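Local coordinates for protein ECL CdiI (PDB 4NTQ) that acts as the immunity protein of a contact-dependent growth inhibition system, binding the toxic ribosomal RNase domain of CdiA from Enterobacter cloacae, at residues S12-V24 with E31-D43. Numbering follows the deposited sequence.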
loop_
_atom_site.group_PDB
_atom_site.type_symbol
_atom_site.label_atom_id
_atom_site.label_comp_id
_atom_site.label_asym_id
_atom_site.label_seq_id
_atom_site.Cartn_x
_atom_site.Cartn_y
_atom_site.Cartn_z
ATOM N N SER B 12 13.317 -7.693 11.692
ATOM C CA SER B 12 13.680 -8.235 10.393
ATOM C C SER B 12 12.557 -9.091 9.819
ATOM O O SER B 12 12.148 -10.074 10.441
ATOM C CB SER B 12 14.937 -9.083 10.527
ATOM O OG SER B 12 15.146 -9.843 9.360
HETATM N N MSE B 13 12.050 -8.728 8.642
HETATM C CA MSE B 13 11.043 -9.556 7.970
HETATM C C MSE B 13 11.187 -9.565 6.468
HETATM O O MSE B 13 11.394 -8.514 5.843
HETATM C CB MSE B 13 9.617 -9.135 8.326
HETATM C CG MSE B 13 9.247 -9.358 9.782
HETATM SE SE MSE B 13 7.519 -8.585 10.228
HETATM C CE MSE B 13 6.607 -10.293 10.038
ATOM N N GLU B 14 11.041 -10.759 5.902
ATOM C CA GLU B 14 11.223 -10.974 4.477
ATOM C C GLU B 14 12.577 -10.431 4.078
ATOM O O GLU B 14 12.725 -9.807 3.032
ATOM C CB GLU B 14 10.107 -10.314 3.662
ATOM C CG GLU B 14 9.623 -11.170 2.515
ATOM C CD GLU B 14 9.043 -12.493 2.983
ATOM O OE1 GLU B 14 7.959 -12.477 3.605
ATOM O OE2 GLU B 14 9.672 -13.547 2.735
ATOM N N GLY B 15 13.554 -10.649 4.951
ATOM C CA GLY B 15 14.936 -10.347 4.651
ATOM C C GLY B 15 15.338 -8.894 4.773
ATOM O O GLY B 15 16.404 -8.518 4.294
ATOM N N GLU B 16 14.510 -8.073 5.413
ATOM C CA GLU B 16 14.895 -6.679 5.666
ATOM C C GLU B 16 14.240 -6.056 6.904
ATOM O O GLU B 16 13.239 -6.563 7.415
ATOM C CB GLU B 16 14.640 -5.806 4.435
ATOM C CG GLU B 16 13.191 -5.664 4.051
ATOM C CD GLU B 16 12.933 -4.375 3.292
ATOM O OE1 GLU B 16 13.529 -3.338 3.667
ATOM O OE2 GLU B 16 12.142 -4.403 2.325
ATOM N N LEU B 17 14.821 -4.957 7.383
ATOM C CA LEU B 17 14.322 -4.262 8.572
ATOM C C LEU B 17 13.068 -3.462 8.269
ATOM O O LEU B 17 13.061 -2.595 7.391
ATOM C CB LEU B 17 15.382 -3.316 9.136
ATOM C CG LEU B 17 15.300 -2.907 10.610
ATOM C CD1 LEU B 17 15.509 -4.123 11.536
ATOM C CD2 LEU B 17 16.335 -1.816 10.915
ATOM N N VAL B 18 12.004 -3.744 9.001
ATOM C CA VAL B 18 10.762 -3.024 8.787
ATOM C C VAL B 18 10.273 -2.441 10.089
ATOM O O VAL B 18 10.694 -2.848 11.175
ATOM C CB VAL B 18 9.673 -3.918 8.181
ATOM C CG1 VAL B 18 10.204 -4.640 6.927
ATOM C CG2 VAL B 18 9.172 -4.912 9.214
ATOM N N GLN B 19 9.392 -1.464 9.968
ATOM C CA GLN B 19 8.766 -0.842 11.114
ATOM C C GLN B 19 7.330 -1.331 11.173
ATOM O O GLN B 19 6.513 -0.974 10.300
ATOM C CB GLN B 19 8.802 0.686 10.961
ATOM C CG GLN B 19 8.032 1.435 12.019
ATOM C CD GLN B 19 8.459 1.047 13.423
ATOM O OE1 GLN B 19 9.527 1.437 13.888
ATOM N NE2 GLN B 19 7.617 0.278 14.108
ATOM N N PRO B 20 7.013 -2.165 12.183
ATOM C CA PRO B 20 5.616 -2.586 12.331
ATOM C C PRO B 20 4.779 -1.366 12.636
ATOM O O PRO B 20 5.201 -0.546 13.435
ATOM C CB PRO B 20 5.641 -3.550 13.533
ATOM C CG PRO B 20 7.052 -4.014 13.630
ATOM C CD PRO B 20 7.894 -2.817 13.171
ATOM N N SER B 21 3.635 -1.247 11.966
ATOM C CA SER B 21 2.789 -0.067 12.011
ATOM C C SER B 21 1.347 -0.460 11.743
ATOM O O SER B 21 1.059 -1.581 11.316
ATOM C CB SER B 21 3.174 0.926 10.906
ATOM O OG SER B 21 4.552 1.226 10.893
ATOM N N SER B 22 0.445 0.494 11.933
ATOM C CA SER B 22 -0.942 0.307 11.535
ATOM C C SER B 22 -1.428 1.521 10.781
ATOM O O SER B 22 -0.993 2.648 11.031
ATOM C CB SER B 22 -1.832 0.131 12.755
ATOM O OG SER B 22 -2.022 -1.239 13.011
ATOM N N ILE B 23 -2.353 1.287 9.864
ATOM C CA ILE B 23 -3.131 2.380 9.351
ATOM C C ILE B 23 -4.550 2.259 9.910
ATOM O O ILE B 23 -5.132 1.180 9.916
ATOM C CB ILE B 23 -3.102 2.430 7.816
ATOM C CG1 ILE B 23 -3.855 3.660 7.323
ATOM C CG2 ILE B 23 -3.704 1.168 7.208
ATOM C CD1 ILE B 23 -3.785 3.857 5.815
ATOM N N VAL B 24 -5.076 3.378 10.400
ATOM C CA VAL B 24 -6.424 3.448 10.949
ATOM C C VAL B 24 -7.264 4.400 10.128
ATOM O O VAL B 24 -6.891 5.557 9.937
ATOM C CB VAL B 24 -6.434 4.024 12.378
ATOM C CG1 VAL B 24 -7.853 4.013 12.936
ATOM C CG2 VAL B 24 -5.492 3.249 13.265
ATOM N N GLU B 31 -2.661 -3.850 9.703
ATOM C CA GLU B 31 -1.232 -3.892 10.037
ATOM C C GLU B 31 -0.344 -3.691 8.797
ATOM O O GLU B 31 -0.637 -4.210 7.719
ATOM C CB GLU B 31 -0.907 -5.229 10.715
ATOM C CG GLU B 31 0.539 -5.416 11.148
ATOM C CD GLU B 31 0.731 -6.678 12.007
ATOM O OE1 GLU B 31 -0.279 -7.365 12.312
ATOM O OE2 GLU B 31 1.892 -6.976 12.376
ATOM N N LEU B 32 0.725 -2.916 8.952
ATOM C CA LEU B 32 1.672 -2.667 7.864
ATOM C C LEU B 32 3.121 -2.867 8.330
ATOM O O LEU B 32 3.439 -2.694 9.520
ATOM C CB LEU B 32 1.509 -1.247 7.329
ATOM C CG LEU B 32 0.127 -0.846 6.807
ATOM C CD1 LEU B 32 0.120 0.641 6.569
ATOM C CD2 LEU B 32 -0.217 -1.625 5.521
ATOM N N HIS B 33 3.984 -3.238 7.387
ATOM C CA HIS B 33 5.418 -3.363 7.632
ATOM C C HIS B 33 6.158 -2.394 6.701
ATOM O O HIS B 33 6.424 -2.724 5.542
ATOM C CB HIS B 33 5.894 -4.794 7.365
ATOM C CG HIS B 33 5.214 -5.831 8.207
ATOM N ND1 HIS B 33 5.118 -7.157 7.838
ATOM C CD2 HIS B 33 4.615 -5.735 9.418
ATOM C CE1 HIS B 33 4.476 -7.832 8.775
ATOM N NE2 HIS B 33 4.160 -6.990 9.748
ATOM N N LEU B 34 6.483 -1.204 7.208
ATOM C CA LEU B 34 7.119 -0.174 6.403
ATOM C C LEU B 34 8.613 -0.449 6.304
ATOM O O LEU B 34 9.307 -0.425 7.318
ATOM C CB LEU B 34 6.887 1.209 7.020
ATOM C CG LEU B 34 5.569 1.914 6.689
ATOM C CD1 LEU B 34 4.370 1.086 7.116
ATOM C CD2 LEU B 34 5.518 3.301 7.325
ATOM N N PRO B 35 9.112 -0.729 5.085
ATOM C CA PRO B 35 10.548 -1.021 4.921
ATOM C C PRO B 35 11.403 0.217 5.160
ATOM O O PRO B 35 11.041 1.327 4.737
ATOM C CB PRO B 35 10.658 -1.477 3.455
ATOM C CG PRO B 35 9.497 -0.900 2.771
ATOM C CD PRO B 35 8.380 -0.862 3.815
ATOM N N LEU B 36 12.540 0.017 5.816
ATOM C CA LEU B 36 13.396 1.115 6.253
ATOM C C LEU B 36 14.725 1.177 5.499
ATOM O O LEU B 36 15.635 1.922 5.878
ATOM C CB LEU B 36 13.682 0.978 7.755
ATOM C CG LEU B 36 12.468 0.862 8.666
ATOM C CD1 LEU B 36 12.902 0.526 10.099
ATOM C CD2 LEU B 36 11.680 2.144 8.633
ATOM N N SER B 37 14.862 0.368 4.457
ATOM C CA SER B 37 16.167 0.254 3.798
ATOM C C SER B 37 16.591 1.542 3.075
ATOM O O SER B 37 17.773 1.778 2.859
ATOM C CB SER B 37 16.223 -0.964 2.865
ATOM O OG SER B 37 15.304 -0.832 1.797
ATOM N N TYR B 38 15.622 2.380 2.738
ATOM C CA TYR B 38 15.883 3.635 2.027
ATOM C C TYR B 38 15.390 4.835 2.848
ATOM O O TYR B 38 16.130 5.786 3.074
ATOM C CB TYR B 38 15.212 3.604 0.646
ATOM C CG TYR B 38 15.451 4.827 -0.220
ATOM C CD1 TYR B 38 16.679 5.042 -0.841
ATOM C CD2 TYR B 38 14.441 5.748 -0.444
ATOM C CE1 TYR B 38 16.895 6.152 -1.643
ATOM C CE2 TYR B 38 14.644 6.864 -1.247
ATOM C CZ TYR B 38 15.873 7.055 -1.836
ATOM O OH TYR B 38 16.069 8.149 -2.620
ATOM N N TRP B 39 14.140 4.778 3.296
ATOM C CA TRP B 39 13.557 5.811 4.151
ATOM C C TRP B 39 13.484 5.369 5.606
ATOM O O TRP B 39 13.080 4.242 5.881
ATOM C CB TRP B 39 12.120 6.066 3.716
ATOM C CG TRP B 39 11.953 7.114 2.653
ATOM C CD1 TRP B 39 12.934 7.857 2.062
ATOM C CD2 TRP B 39 10.719 7.540 2.066
ATOM N NE1 TRP B 39 12.385 8.716 1.138
ATOM C CE2 TRP B 39 11.026 8.539 1.123
ATOM C CE3 TRP B 39 9.386 7.164 2.239
ATOM C CZ2 TRP B 39 10.046 9.169 0.357
ATOM C CZ3 TRP B 39 8.410 7.796 1.477
ATOM C CH2 TRP B 39 8.748 8.784 0.551
ATOM N N ASP B 40 13.834 6.251 6.542
ATOM C CA ASP B 40 13.423 6.046 7.936
ATOM C C ASP B 40 12.010 6.591 8.118
ATOM O O ASP B 40 11.401 7.065 7.155
ATOM C CB ASP B 40 14.406 6.676 8.944
ATOM C CG ASP B 40 14.598 8.183 8.745
ATOM O OD1 ASP B 40 15.698 8.683 9.054
ATOM O OD2 ASP B 40 13.664 8.875 8.301
ATOM N N ILE B 41 11.489 6.534 9.342
ATOM C CA ILE B 41 10.095 6.923 9.601
ATOM C C ILE B 41 9.896 8.439 9.501
ATOM O O ILE B 41 8.838 8.920 9.092
ATOM C CB ILE B 41 9.593 6.365 10.961
ATOM C CG1 ILE B 41 9.509 4.848 10.872
ATOM C CG2 ILE B 41 8.177 6.874 11.307
ATOM C CD1 ILE B 41 8.321 4.355 10.042
ATOM N N LYS B 42 10.935 9.185 9.850
ATOM C CA LYS B 42 10.934 10.627 9.658
ATOM C C LYS B 42 10.722 10.965 8.170
ATOM O O LYS B 42 9.948 11.863 7.833
ATOM C CB LYS B 42 12.233 11.229 10.197
ATOM C CG LYS B 42 12.060 12.516 10.966
ATOM C CD LYS B 42 13.212 12.737 11.940
ATOM C CE LYS B 42 13.201 11.712 13.079
ATOM N NZ LYS B 42 14.320 11.916 14.055
ATOM N N ASP B 43 11.390 10.224 7.289
ATOM C CA ASP B 43 11.195 10.387 5.849
ATOM C C ASP B 43 9.756 10.076 5.396
ATOM O O ASP B 43 9.186 10.826 4.592
ATOM C CB ASP B 43 12.149 9.496 5.069
ATOM C CG ASP B 43 13.581 9.948 5.153
ATOM O OD1 ASP B 43 13.843 11.160 5.293
ATOM O OD2 ASP B 43 14.452 9.070 5.057
#
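Gln19 and Ser21 pair antiparallel with Leu34 and Leu32, each pair joined by two backbone hydrogen bonds, and the ladder ends with Leu36 N giving to Leu17 O (3.1 Å). Gln19 O is gripped twice, by Leu34 N and, from the opposite face of its plane, by Ser21 OG (3.0 Å). The selenium of selenomethionine Met13, in a poorly ordered side chain, sits over one face of the His33 imidazole, 3.7 Å from the ring centroid and offset toward the rim; Val18 CG2 meets His33 CB at 3.8 Å. Strands 16-25 and 28-35 form a beta hairpin, with Val18, Pro20, His33 and Pro35 on one face; His33 also packs on Ile204 of the CdiA toxin chain. On the other face the side chain of Ile41, at the start of helix 41-58, crosses that of Gln19 at about a right angle, its CD1 3.5 Å from Gln19 CG. The Gln19 chain, bent at chi2 (54°), sends NE2 to Pro20 O (2.6 Å), with Gly8 O as its second acceptor. Ile23 CB and Leu32 CD1 pack at 3.9 Å, both side chains touching Trp80. Glu16 lays its carboxylate against Pro35 CB, with OE1 at 3.4 Å, while OE2 hydrogen-bonds Tyr69 OH.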